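Local coordinates for nucleoprotein (Rift valley fever virus, PDB 3OV9) that encapsidates the viral genomic RNA, protecting it from nucleases, and assembles into ring-shaped hexamers that are needed to form the nucleocapsid, at residues A35-I39 with S206-S210; M57-L62 with L104-A108; N66-R70 with L92-N96; T115-V120 with R142-S148; A150-P155 with M200-N205. One frame throughout, in Å; residues are numbered along the deposited sequence. Where two conformers were deposited one is given.

Contact 1 (A35-I39 with S206-S210). With NA (sodium ion), chain E.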
# COMPACT_ATOMS: atom_id res chain seq x y z
N ALA A 35 41.12 3.69 1.16
CA ALA A 35 41.84 4.97 1.22
C ALA A 35 43.07 5.05 0.32
O ALA A 35 43.29 6.06 -0.35
CB ALA A 35 42.21 5.30 2.66
N ARG A 36 43.87 3.99 0.30
CA ARG A 36 45.07 3.95 -0.54
C ARG A 36 44.73 4.06 -2.02
O ARG A 36 45.42 4.76 -2.77
CB ARG A 36 45.90 2.69 -0.26
CG ARG A 36 46.62 2.70 1.07
CD ARG A 36 47.27 1.35 1.37
NE ARG A 36 47.88 1.33 2.70
CZ ARG A 36 47.24 1.02 3.82
NH1 ARG A 36 45.96 0.70 3.81
NH2 ARG A 36 47.90 1.05 4.98
N ARG A 37 43.67 3.37 -2.44
CA ARG A 37 43.21 3.44 -3.83
C ARG A 37 42.65 4.83 -4.16
O ARG A 37 42.88 5.33 -5.26
CB ARG A 37 42.18 2.34 -4.12
CG ARG A 37 41.79 2.20 -5.60
CD ARG A 37 42.98 1.98 -6.54
NE ARG A 37 42.55 1.77 -7.92
CZ ARG A 37 43.29 2.00 -8.99
NH1 ARG A 37 44.53 2.46 -8.88
NH2 ARG A 37 42.79 1.77 -10.20
N VAL A 38 41.94 5.43 -3.20
CA VAL A 38 41.40 6.78 -3.38
C VAL A 38 42.52 7.79 -3.68
O VAL A 38 42.43 8.55 -4.65
CB VAL A 38 40.56 7.24 -2.15
CG1 VAL A 38 40.27 8.75 -2.21
CG2 VAL A 38 39.25 6.47 -2.08
N ILE A 39 43.56 7.77 -2.86
CA ILE A 39 44.70 8.69 -3.03
C ILE A 39 45.47 8.38 -4.32
O ILE A 39 45.91 9.30 -5.02
CB ILE A 39 45.62 8.69 -1.79
CG1 ILE A 39 44.84 9.18 -0.56
CG2 ILE A 39 46.86 9.57 -2.01
CD1 ILE A 39 45.52 8.91 0.75
N SER A 206 40.45 0.27 10.59
CA SER A 206 41.16 0.06 9.33
C SER A 206 42.67 0.17 9.48
O SER A 206 43.17 0.74 10.45
CB SER A 206 40.67 1.05 8.26
OG SER A 206 41.34 2.29 8.37
N ASN A 207 43.40 -0.36 8.50
CA ASN A 207 44.86 -0.34 8.52
C ASN A 207 45.46 0.95 7.95
O ASN A 207 46.66 1.01 7.69
CB ASN A 207 45.43 -1.58 7.81
CG ASN A 207 45.15 -1.58 6.31
OD1 ASN A 207 44.61 -0.63 5.76
ND2 ASN A 207 45.54 -2.67 5.65
N PHE A 208 44.62 1.97 7.77
CA PHE A 208 45.07 3.23 7.18
C PHE A 208 45.27 4.34 8.21
O PHE A 208 44.32 4.78 8.87
CB PHE A 208 44.14 3.69 6.07
CG PHE A 208 44.69 4.82 5.26
CD1 PHE A 208 45.73 4.60 4.36
CD2 PHE A 208 44.20 6.11 5.41
CE1 PHE A 208 46.26 5.64 3.61
CE2 PHE A 208 44.72 7.16 4.66
CZ PHE A 208 45.75 6.93 3.76
N ILE A 209 46.52 4.81 8.30
CA ILE A 209 47.01 5.72 9.35
C ILE A 209 47.22 4.94 10.66
O ILE A 209 46.26 4.40 11.23
CB ILE A 209 46.13 7.00 9.56
CG1 ILE A 209 45.85 7.74 8.24
CG2 ILE A 209 46.75 7.94 10.60
CD1 ILE A 209 47.07 8.29 7.51
N SER A 210 48.47 4.87 11.11
CA SER A 210 48.84 4.12 12.32
C SER A 210 48.06 4.57 13.55
O SER A 210 47.59 5.71 13.62
CB SER A 210 50.35 4.24 12.58
OG SER A 210 50.70 5.55 13.00
NA NA E . 45.74 1.64 11.63
O HOH W 1 47.63 0.03 11.22
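The ring of F208 meets three side chains of the helix turn 35-39. The methyl of A35 lies over one ring face in a CH-pi contact, CB 3.6 Å from the F208 centroid and 15° off the normal; a short alanine lets the ring come this close. I39 reaches the far end of the ring, its CD1 3.6 Å from F208 CZ. R36 runs past the ring, which meets it edge-on at 85°, F208 CD1 over the centre of the guanidinium face. NH1 of R36 donates to N207 OD1 at 2.7 Å and NH2 of R36 to N207 O at 3.0 Å, each from above the carbonyl plane. In the orthogonal helical bundle this ties the first turn of helix 35-46 to the loop between helices 189-204 and 211-220. F208 holds CG anti to its N (chi1 -169°), which carries the ring across to the helix. Behind it, F208 N makes a weak hydrogen bond to S206 OG. A sodium ion is coordinated by S206 O at 3.0 Å and I209 O at 2.8 Å. R214 hydrogen-bonds the carbonyls of F208 and I209, while I209 N donates to Q5 of the second subunit.

Contact 2 (M57-L62 with L104-A108)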
# COMPACT_ATOMS: atom_id res chain seq x y z
N MET A 57 36.98 19.41 -3.48
CA MET A 57 36.06 18.29 -3.43
C MET A 57 35.58 17.99 -2.00
O MET A 57 34.44 17.56 -1.81
CB MET A 57 36.67 17.04 -4.09
CG MET A 57 36.66 17.12 -5.62
SD MET A 57 37.25 15.63 -6.46
CE MET A 57 39.02 15.86 -6.35
N ILE A 58 36.44 18.23 -1.02
CA ILE A 58 36.07 18.06 0.39
C ILE A 58 35.06 19.13 0.82
O ILE A 58 34.05 18.82 1.45
CB ILE A 58 37.31 18.01 1.32
CG1 ILE A 58 38.11 16.73 1.05
CG2 ILE A 58 36.89 18.07 2.80
CD1 ILE A 58 39.51 16.72 1.65
N VAL A 59 35.32 20.38 0.45
CA VAL A 59 34.37 21.48 0.70
C VAL A 59 33.02 21.17 0.04
O VAL A 59 31.96 21.35 0.65
CB VAL A 59 34.93 22.85 0.23
CG1 VAL A 59 33.88 23.96 0.35
CG2 VAL A 59 36.16 23.22 1.04
N LEU A 60 33.09 20.68 -1.20
CA LEU A 60 31.92 20.25 -1.95
C LEU A 60 31.15 19.14 -1.23
O LEU A 60 29.93 19.22 -1.09
CB LEU A 60 32.37 19.79 -3.34
CG LEU A 60 31.45 19.87 -4.56
CD1 LEU A 60 30.78 21.23 -4.69
CD2 LEU A 60 32.23 19.52 -5.81
N ALA A 61 31.86 18.12 -0.77
CA ALA A 61 31.26 17.00 -0.05
C ALA A 61 30.55 17.45 1.23
O ALA A 61 29.46 16.98 1.54
CB ALA A 61 32.32 15.95 0.28
N LEU A 62 31.18 18.36 1.96
CA LEU A 62 30.71 18.76 3.28
C LEU A 62 29.55 19.75 3.24
O LEU A 62 28.75 19.80 4.17
CB LEU A 62 31.87 19.31 4.12
CG LEU A 62 32.74 18.31 4.91
CD1 LEU A 62 33.11 17.06 4.11
CD2 LEU A 62 34.00 18.99 5.44
N LEU A 104 32.98 12.04 -3.95
CA LEU A 104 33.31 13.15 -3.07
C LEU A 104 33.50 12.72 -1.61
O LEU A 104 34.45 13.15 -0.95
CB LEU A 104 32.26 14.27 -3.18
CG LEU A 104 32.09 14.93 -4.55
CD1 LEU A 104 30.86 15.84 -4.54
CD2 LEU A 104 33.32 15.72 -4.96
N SER A 105 32.61 11.86 -1.12
CA SER A 105 32.68 11.37 0.26
C SER A 105 33.96 10.57 0.52
O SER A 105 34.53 10.65 1.61
CB SER A 105 31.45 10.51 0.60
OG SER A 105 30.27 11.29 0.67
N ARG A 106 34.40 9.82 -0.48
CA ARG A 106 35.62 9.02 -0.37
C ARG A 106 36.88 9.89 -0.28
O ARG A 106 37.82 9.55 0.43
CB ARG A 106 35.73 8.02 -1.52
CG ARG A 106 34.78 6.84 -1.36
CD ARG A 106 34.80 5.91 -2.56
NE ARG A 106 33.83 4.83 -2.40
CZ ARG A 106 33.66 3.83 -3.25
NH1 ARG A 106 34.40 3.74 -4.35
NH2 ARG A 106 32.75 2.90 -3.00
N VAL A 107 36.88 11.01 -1.00
CA VAL A 107 37.98 11.97 -0.91
C VAL A 107 38.08 12.52 0.52
O VAL A 107 39.17 12.53 1.11
CB VAL A 107 37.85 13.11 -1.95
CG1 VAL A 107 38.95 14.16 -1.75
CG2 VAL A 107 37.92 12.54 -3.37
N ALA A 108 36.95 12.95 1.08
CA ALA A 108 36.89 13.45 2.45
C ALA A 108 37.35 12.41 3.47
O ALA A 108 38.05 12.73 4.43
CB ALA A 108 35.48 13.95 2.78
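L104 meets M57 and L60 through a first torsion that sets CG beside its own backbone N (chi1 -62°); from there CD2 reaches M57 and both methyls reach L60. M57 adopts the same kind of first torsion, and its CB and CG both press on the CD2 methyl of the leucine (M57 CG to L104 CD2, 3.7 Å), the two side chains crossing at about a right angle. L60 swings its CG the other way, anti to N, and from there its CD2 touches L104 CD2 at 4.0 Å. V107 likewise has CG1 anti to N (chi1 175°), where it meets I58 CG1 at 3.9 Å.

Alanines stand where the backbones come nearest. A61 puts its CB 3.8 Å from L104 CB, and I58 CG1 lies 3.8 Å from A108 CA; with nothing beyond CB, A61 and A108 let the short helical segments approach to 8.3 Å between axes. The methyl of A108 is also reached by L62 CD1 at 4.1 Å. No hydrogen bond crosses the interface, which is mostly a meeting of apolar branches, some laid against backbone, as befits a buried seam.

The two segments cross steeply, at 115° between their N-to-C directions, in keeping with an orthogonal bundle. Helix 35-46 adds L42 against M57 and V107, helix 68-71 rests on L104, and helix 112-122 covers I58 and L62. I58, V59 and L60 also pack on F11, W24 and F28 of the second subunit.

Contact 3 (N66-R70 with L92-N96)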
# COMPACT_ATOMS: atom_id res chain seq x y z
N ASN A 66 27.06 14.26 -1.73
CA ASN A 66 27.78 13.23 -2.48
C ASN A 66 27.19 12.96 -3.87
O ASN A 66 27.49 11.93 -4.49
CB ASN A 66 27.83 11.94 -1.65
CG ASN A 66 28.94 10.99 -2.10
OD1 ASN A 66 30.02 11.42 -2.51
ND2 ASN A 66 28.67 9.69 -2.02
N LYS A 67 26.36 13.88 -4.36
CA LYS A 67 25.73 13.73 -5.68
C LYS A 67 26.09 14.89 -6.61
O LYS A 67 25.32 15.85 -6.72
CB LYS A 67 24.21 13.57 -5.54
CG LYS A 67 23.77 12.33 -4.79
CD LYS A 67 22.26 12.17 -4.83
CE LYS A 67 21.82 10.84 -4.23
NZ LYS A 67 21.86 10.85 -2.74
N PRO A 68 27.25 14.80 -7.29
CA PRO A 68 27.76 15.90 -8.12
C PRO A 68 26.83 16.35 -9.25
O PRO A 68 26.77 17.55 -9.54
CB PRO A 68 29.06 15.33 -8.69
CG PRO A 68 29.47 14.28 -7.72
CD PRO A 68 28.19 13.66 -7.27
N ARG A 69 26.12 15.42 -9.87
CA ARG A 69 25.19 15.77 -10.95
C ARG A 69 23.95 16.50 -10.41
O ARG A 69 23.45 17.42 -11.06
CB ARG A 69 24.79 14.54 -11.77
CG ARG A 69 25.87 14.05 -12.73
CD ARG A 69 26.12 15.03 -13.87
NE ARG A 69 27.31 14.67 -14.64
CZ ARG A 69 27.89 15.43 -15.57
NH1 ARG A 69 27.39 16.63 -15.86
NH2 ARG A 69 28.97 15.00 -16.20
N ARG A 70 23.49 16.09 -9.23
CA ARG A 70 22.33 16.69 -8.59
C ARG A 70 22.61 18.12 -8.10
O ARG A 70 21.80 19.02 -8.33
CB ARG A 70 21.83 15.82 -7.42
CG ARG A 70 20.59 16.36 -6.71
CD ARG A 70 20.35 15.67 -5.37
NE ARG A 70 19.44 14.54 -5.48
CZ ARG A 70 19.10 13.75 -4.46
NH1 ARG A 70 19.61 13.95 -3.25
NH2 ARG A 70 18.25 12.74 -4.66
N LEU A 92 34.14 11.22 -11.33
CA LEU A 92 33.37 11.15 -10.10
C LEU A 92 32.02 10.45 -10.27
O LEU A 92 31.32 10.65 -11.26
CB LEU A 92 33.16 12.54 -9.50
CG LEU A 92 34.40 13.33 -9.04
CD1 LEU A 92 34.01 14.76 -8.67
CD2 LEU A 92 35.09 12.64 -7.87
N LYS A 93 31.69 9.61 -9.29
CA LYS A 93 30.42 8.90 -9.25
C LYS A 93 29.65 9.25 -7.97
O LYS A 93 30.17 9.95 -7.09
CB LYS A 93 30.64 7.39 -9.33
CG LYS A 93 31.42 6.90 -10.56
CD LYS A 93 30.62 7.06 -11.85
CE LYS A 93 31.33 6.40 -13.03
NZ LYS A 93 32.65 7.04 -13.35
N GLU A 94 28.41 8.75 -7.87
CA GLU A 94 27.58 8.93 -6.69
C GLU A 94 27.50 7.64 -5.88
O GLU A 94 27.84 6.56 -6.38
CB GLU A 94 26.17 9.38 -7.10
CG GLU A 94 26.12 10.73 -7.79
CD GLU A 94 24.74 11.09 -8.30
OE1 GLU A 94 23.81 10.28 -8.13
OE2 GLU A 94 24.60 12.19 -8.88
N GLY A 95 27.06 7.75 -4.63
CA GLY A 95 26.83 6.59 -3.76
C GLY A 95 28.05 5.75 -3.44
O GLY A 95 29.09 6.27 -3.05
N ASN A 96 27.89 4.43 -3.60
CA ASN A 96 28.96 3.47 -3.31
C ASN A 96 29.33 2.61 -4.52
O ASN A 96 28.81 1.50 -4.69
CB ASN A 96 28.56 2.59 -2.11
CG ASN A 96 29.62 1.56 -1.78
OD1 ASN A 96 30.64 1.86 -1.15
ND2 ASN A 96 29.38 0.31 -2.19
O HOH W 2 30.48 11.98 -5.37
O HOH W 3 30.97 7.34 -1.47
O HOH W 4 24.99 9.53 -2.74
O HOH W 5 27.13 12.48 -10.22
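Apolar contact comes first, with P68 against L92 and E94. The pyrrolidine ring suits the start of helix 68-71, where its missing N-H costs little, and P68 CD touches the aliphatic E94 CG at 3.6 Å as the two side chains slide past each other in opposite directions. L92 CB lies deeper, 4.5 Å from P68 CG. K67 crosses E94 at about a right angle, laying its CB and CG against the carboxylate end.

The charges are close without pairing. K67 NZ is 5.8 Å from E94 OE1 in the conformer given, one of two deposited, so any attraction is probably long-range and its detail is doubtful.

Water supplies the hydrogen bonds across the contact. One molecule lies within bonding distance of N66 OD1 (3.0 Å) and K93 O (2.7 Å), and which it serves is unsettled. A second donates to G95 O at 2.7 Å and takes a weak bond from N66 ND2. A third accepts from R69 N at 3.1 Å and, in the conformer given, donates to E94 OE2 at 2.9 Å. With CG anti to its N (chi1 -160°), N66 brings its amide to these waters and to S105, whose N also donates to OD1; R69 pairs with E84.

G95 has the positive phi (62°) that glycine tolerates easily. The whole is a hydrated junction of a helix N-terminus and a loop, with K67 at the N-cap position; by similarity, K67 and the adjoining S105 and R106 bind RNA.

Contact 4 (T115-V120 with R142-S148)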
# COMPACT_ATOMS: atom_id res chain seq x y z
N THR A 115 40.05 17.07 6.46
CA THR A 115 38.59 17.20 6.52
C THR A 115 38.11 17.65 7.90
O THR A 115 37.30 18.57 8.02
CB THR A 115 37.89 15.87 6.14
OG1 THR A 115 38.34 15.45 4.85
CG2 THR A 115 36.36 16.02 6.13
N CYS A 116 38.63 17.00 8.95
CA CYS A 116 38.18 17.29 10.31
C CYS A 116 38.56 18.70 10.76
O CYS A 116 37.82 19.32 11.52
CB CYS A 116 38.70 16.24 11.29
SG CYS A 116 37.97 14.61 11.02
N GLN A 117 39.71 19.18 10.29
CA GLN A 117 40.15 20.55 10.53
C GLN A 117 39.26 21.55 9.80
O GLN A 117 38.95 22.62 10.34
CB GLN A 117 41.59 20.75 10.07
CG GLN A 117 42.63 20.01 10.88
CD GLN A 117 44.01 20.27 10.35
OE1 GLN A 117 44.53 21.38 10.46
NE2 GLN A 117 44.63 19.24 9.77
N ALA A 118 38.88 21.21 8.57
CA ALA A 118 38.04 22.08 7.75
C ALA A 118 36.66 22.29 8.37
O ALA A 118 36.02 23.31 8.14
CB ALA A 118 37.91 21.55 6.33
N LEU A 119 36.22 21.31 9.17
CA LEU A 119 34.92 21.37 9.86
C LEU A 119 34.81 22.56 10.82
O LEU A 119 33.71 23.09 11.03
CB LEU A 119 34.63 20.06 10.59
CG LEU A 119 34.38 18.81 9.73
CD1 LEU A 119 34.37 17.56 10.58
CD2 LEU A 119 33.07 18.93 8.95
N VAL A 120 35.94 22.97 11.38
CA VAL A 120 36.02 24.15 12.25
C VAL A 120 35.57 25.41 11.49
O VAL A 120 34.83 26.24 12.02
CB VAL A 120 37.44 24.34 12.83
CG1 VAL A 120 37.54 25.60 13.67
CG2 VAL A 120 37.83 23.12 13.66
N ARG A 142 33.68 20.28 16.88
CA ARG A 142 33.49 20.42 15.44
C ARG A 142 34.25 19.37 14.63
O ARG A 142 33.76 18.92 13.60
CB ARG A 142 33.86 21.84 14.97
CG ARG A 142 32.69 22.83 14.94
CD ARG A 142 32.02 22.98 16.29
NE ARG A 142 31.10 24.11 16.35
CZ ARG A 142 30.20 24.29 17.31
NH1 ARG A 142 30.08 23.42 18.30
NH2 ARG A 142 29.40 25.36 17.29
N HIS A 143 35.42 18.96 15.11
CA HIS A 143 36.23 17.94 14.44
C HIS A 143 35.50 16.60 14.24
O HIS A 143 35.88 15.81 13.38
CB HIS A 143 37.54 17.70 15.21
CG HIS A 143 38.47 18.87 15.20
ND1 HIS A 143 38.43 19.86 16.17
CD2 HIS A 143 39.48 19.21 14.36
CE1 HIS A 143 39.37 20.75 15.91
NE2 HIS A 143 40.02 20.38 14.83
N MET A 144 34.46 16.36 15.04
CA MET A 144 33.70 15.11 15.00
C MET A 144 32.52 15.15 14.02
O MET A 144 31.83 14.14 13.84
CB MET A 144 33.18 14.75 16.40
CG MET A 144 34.25 14.33 17.41
SD MET A 144 33.54 13.81 18.99
CE MET A 144 34.94 12.93 19.68
N MET A 145 32.30 16.30 13.39
CA MET A 145 31.08 16.53 12.62
C MET A 145 31.14 16.10 11.14
O MET A 145 30.69 16.83 10.25
CB MET A 145 30.61 17.98 12.76
CG MET A 145 30.16 18.34 14.17
SD MET A 145 29.59 20.05 14.32
CE MET A 145 28.19 20.03 13.20
N HIS A 146 31.71 14.93 10.90
CA HIS A 146 31.60 14.24 9.61
C HIS A 146 31.93 12.76 9.81
O HIS A 146 32.73 12.44 10.69
CB HIS A 146 32.52 14.87 8.55
CG HIS A 146 32.13 14.53 7.15
ND1 HIS A 146 32.75 13.53 6.42
CD2 HIS A 146 31.15 15.02 6.35
CE1 HIS A 146 32.19 13.44 5.23
NE2 HIS A 146 31.22 14.33 5.16
N PRO A 147 31.30 11.86 9.03
CA PRO A 147 31.64 10.44 9.18
C PRO A 147 33.14 10.14 8.97
O PRO A 147 33.64 9.15 9.51
CB PRO A 147 30.80 9.76 8.09
CG PRO A 147 29.60 10.64 7.97
CD PRO A 147 30.12 12.04 8.16
N SER A 148 33.82 11.01 8.22
CA SER A 148 35.27 10.94 8.01
C SER A 148 36.06 10.84 9.31
O SER A 148 37.14 10.24 9.34
CB SER A 148 35.77 12.16 7.22
OG SER A 148 35.15 12.24 5.95
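H143 and V120 cross obliquely: the CG2 methyl of the valine lies over one face of the imidazole, 3.9 Å from the H143 ring centroid and 27° off its normal, in a CH-pi contact. F221 also stacks on H143. The backbone of helix 112-122 approaches the same ring, C116 O lying 3.3 Å from H143 CD2, while H143 CA points its hydrogen at that oxygen with an angle of 159°. The contact thus joins this helix of the orthogonal bundle to the loop before helix 159-180.

L119 points into the bend of 142-148, its CG beside its own N (chi1 -67°). L119 CB is 3.3 Å from R142 O, L119 CD2 is 3.4 Å from M145 O, and L119 CD1 is 3.8 Å from H146 CB; the forked end of leucine lets two methyls reach different parts of the bend. T115 turns its methyl toward S148, while its hydroxyl bonds to A108 O. H146 ND1 and S148 OG share a hydrogen bond of 2.8 Å, and S148 N donates to ND1 as well.

With no clear hydrogen bond between the segments, fit, CH-pi and C-H...O contacts carry the join. H143 O is buried beside C116 CB, C116 SG and L119 CD1, with no definite hydrogen-bond partner, a probable energetic cost.

Contact 5 (A150-P155 with M200-N205)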
# COMPACT_ATOMS: atom_id res chain seq x y z
N ALA A 150 35.75 9.07 11.90
CA ALA A 150 35.99 7.70 12.35
C ALA A 150 37.41 7.20 12.03
O ALA A 150 37.99 6.45 12.81
CB ALA A 150 34.95 6.76 11.76
N GLY A 151 37.96 7.65 10.90
CA GLY A 151 39.32 7.28 10.49
C GLY A 151 40.44 7.95 11.28
O GLY A 151 41.62 7.71 11.02
N MET A 152 40.06 8.80 12.23
CA MET A 152 41.03 9.47 13.11
C MET A 152 41.06 8.85 14.50
O MET A 152 41.87 9.25 15.35
CB MET A 152 40.70 10.97 13.22
CG MET A 152 40.89 11.77 11.95
SD MET A 152 42.61 12.11 11.55
CE MET A 152 42.99 10.75 10.44
N VAL A 153 40.19 7.87 14.73
CA VAL A 153 40.05 7.25 16.04
C VAL A 153 41.08 6.14 16.21
O VAL A 153 41.23 5.28 15.34
CB VAL A 153 38.61 6.72 16.27
CG1 VAL A 153 38.46 6.11 17.65
CG2 VAL A 153 37.58 7.83 16.08
N ASP A 154 41.80 6.19 17.33
CA ASP A 154 42.79 5.17 17.70
C ASP A 154 42.11 4.06 18.51
O ASP A 154 41.75 4.28 19.67
CB ASP A 154 43.92 5.83 18.51
CG ASP A 154 44.96 4.83 19.01
OD1 ASP A 154 44.89 3.63 18.65
OD2 ASP A 154 45.86 5.25 19.76
N PRO A 155 41.96 2.86 17.91
CA PRO A 155 41.26 1.76 18.58
C PRO A 155 42.04 1.14 19.75
O PRO A 155 41.51 0.27 20.45
CB PRO A 155 41.07 0.73 17.46
CG PRO A 155 42.20 0.99 16.53
CD PRO A 155 42.43 2.47 16.57
N MET A 200 31.31 3.23 10.49
CA MET A 200 32.05 3.87 11.59
C MET A 200 33.15 2.94 12.10
O MET A 200 34.33 3.30 12.09
CB MET A 200 31.12 4.29 12.74
CG MET A 200 31.81 5.04 13.89
SD MET A 200 30.77 5.35 15.34
CE MET A 200 30.55 3.69 15.98
N ASN A 201 32.76 1.73 12.50
CA ASN A 201 33.72 0.76 13.04
C ASN A 201 34.77 0.31 12.04
O ASN A 201 35.92 0.07 12.41
CB ASN A 201 32.99 -0.45 13.64
CG ASN A 201 32.27 -0.11 14.94
OD1 ASN A 201 32.73 0.72 15.74
ND2 ASN A 201 31.13 -0.76 15.17
N ALA A 202 34.39 0.20 10.77
CA ALA A 202 35.32 -0.14 9.69
C ALA A 202 36.47 0.87 9.60
O ALA A 202 37.63 0.48 9.51
CB ALA A 202 34.60 -0.25 8.35
N ALA A 203 36.14 2.16 9.66
CA ALA A 203 37.16 3.21 9.60
C ALA A 203 37.98 3.26 10.89
O ALA A 203 39.19 3.48 10.85
CB ALA A 203 36.52 4.56 9.30
N VAL A 204 37.32 3.04 12.03
CA VAL A 204 38.00 3.04 13.33
C VAL A 204 39.08 1.96 13.37
O VAL A 204 40.16 2.17 13.92
CB VAL A 204 37.00 2.84 14.50
CG1 VAL A 204 37.73 2.58 15.82
CG2 VAL A 204 36.09 4.06 14.64
N ASN A 205 38.79 0.81 12.76
CA ASN A 205 39.66 -0.36 12.82
C ASN A 205 40.50 -0.63 11.57
O ASN A 205 41.19 -1.65 11.49
CB ASN A 205 38.84 -1.61 13.19
CG ASN A 205 38.27 -1.54 14.59
OD1 ASN A 205 38.99 -1.32 15.56
ND2 ASN A 205 36.96 -1.74 14.71
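V204, in the last turn of helix 189-204, meets A150, V153 and P155, and so helps join this helix of the orthogonal bundle to the 150-155 segment, a 3-10 turn running into an extended loop. Starting at CB, its nearest partner is A150 O, the same oxygen that takes a C-H...O contact from V204 CA at 3.4 Å. From there the isopropyl group divides. With CG1 anti to the backbone N (chi1 170°), that methyl of V204 reaches V153 CG1 at 4.0 Å and P155 CB at 4.2 Å. The other methyl, V204 CG2, stays beside its own N and faces A150 O (3.6 Å) and V153 CB. A beta-branched residue thus serves both ends of the loop from one position, and L166 of helix 159-180 rests against it too.

Small residues let the backbones close in. A150 CB packs on A203 CB at 3.7 Å and against M200 O, and G151 CA lies 4.7 Å from A203 CA. A203 and A202 belong to a pocket holding a nitrite ion, and R214 hydrogen-bonds both A203 O and V153 O, so a single arginine bridges the two segments.

P155 finishes the contact. It lies over the end of the helix, with P155 CD 3.5 Å from V204 O and P155 CB 3.5 Å from N205 OD1.

Contact 1 closes the longest loop, and the other four are nested within it along the chain. Contact 3 lies inside the loop of contact 2, and contacts 4 and 5 follow in series. The centre of contact 2 is about 10 Å from that of contact 3 and about 11 Å from that of contact 4; it touches both, and contact 1 through V38 and R106. Contact 4 touches contact 5 through C116 and M152. Contacts 1 and 5, centres about 11 Å apart, adjoin at N205-S206, while the centres of contacts 3 and 5 are about 24 Å apart. The helices therefore knit into one continuous bundle, and segments 35-39, 57-62 and 66-70 fall in the region essential for oligomerization.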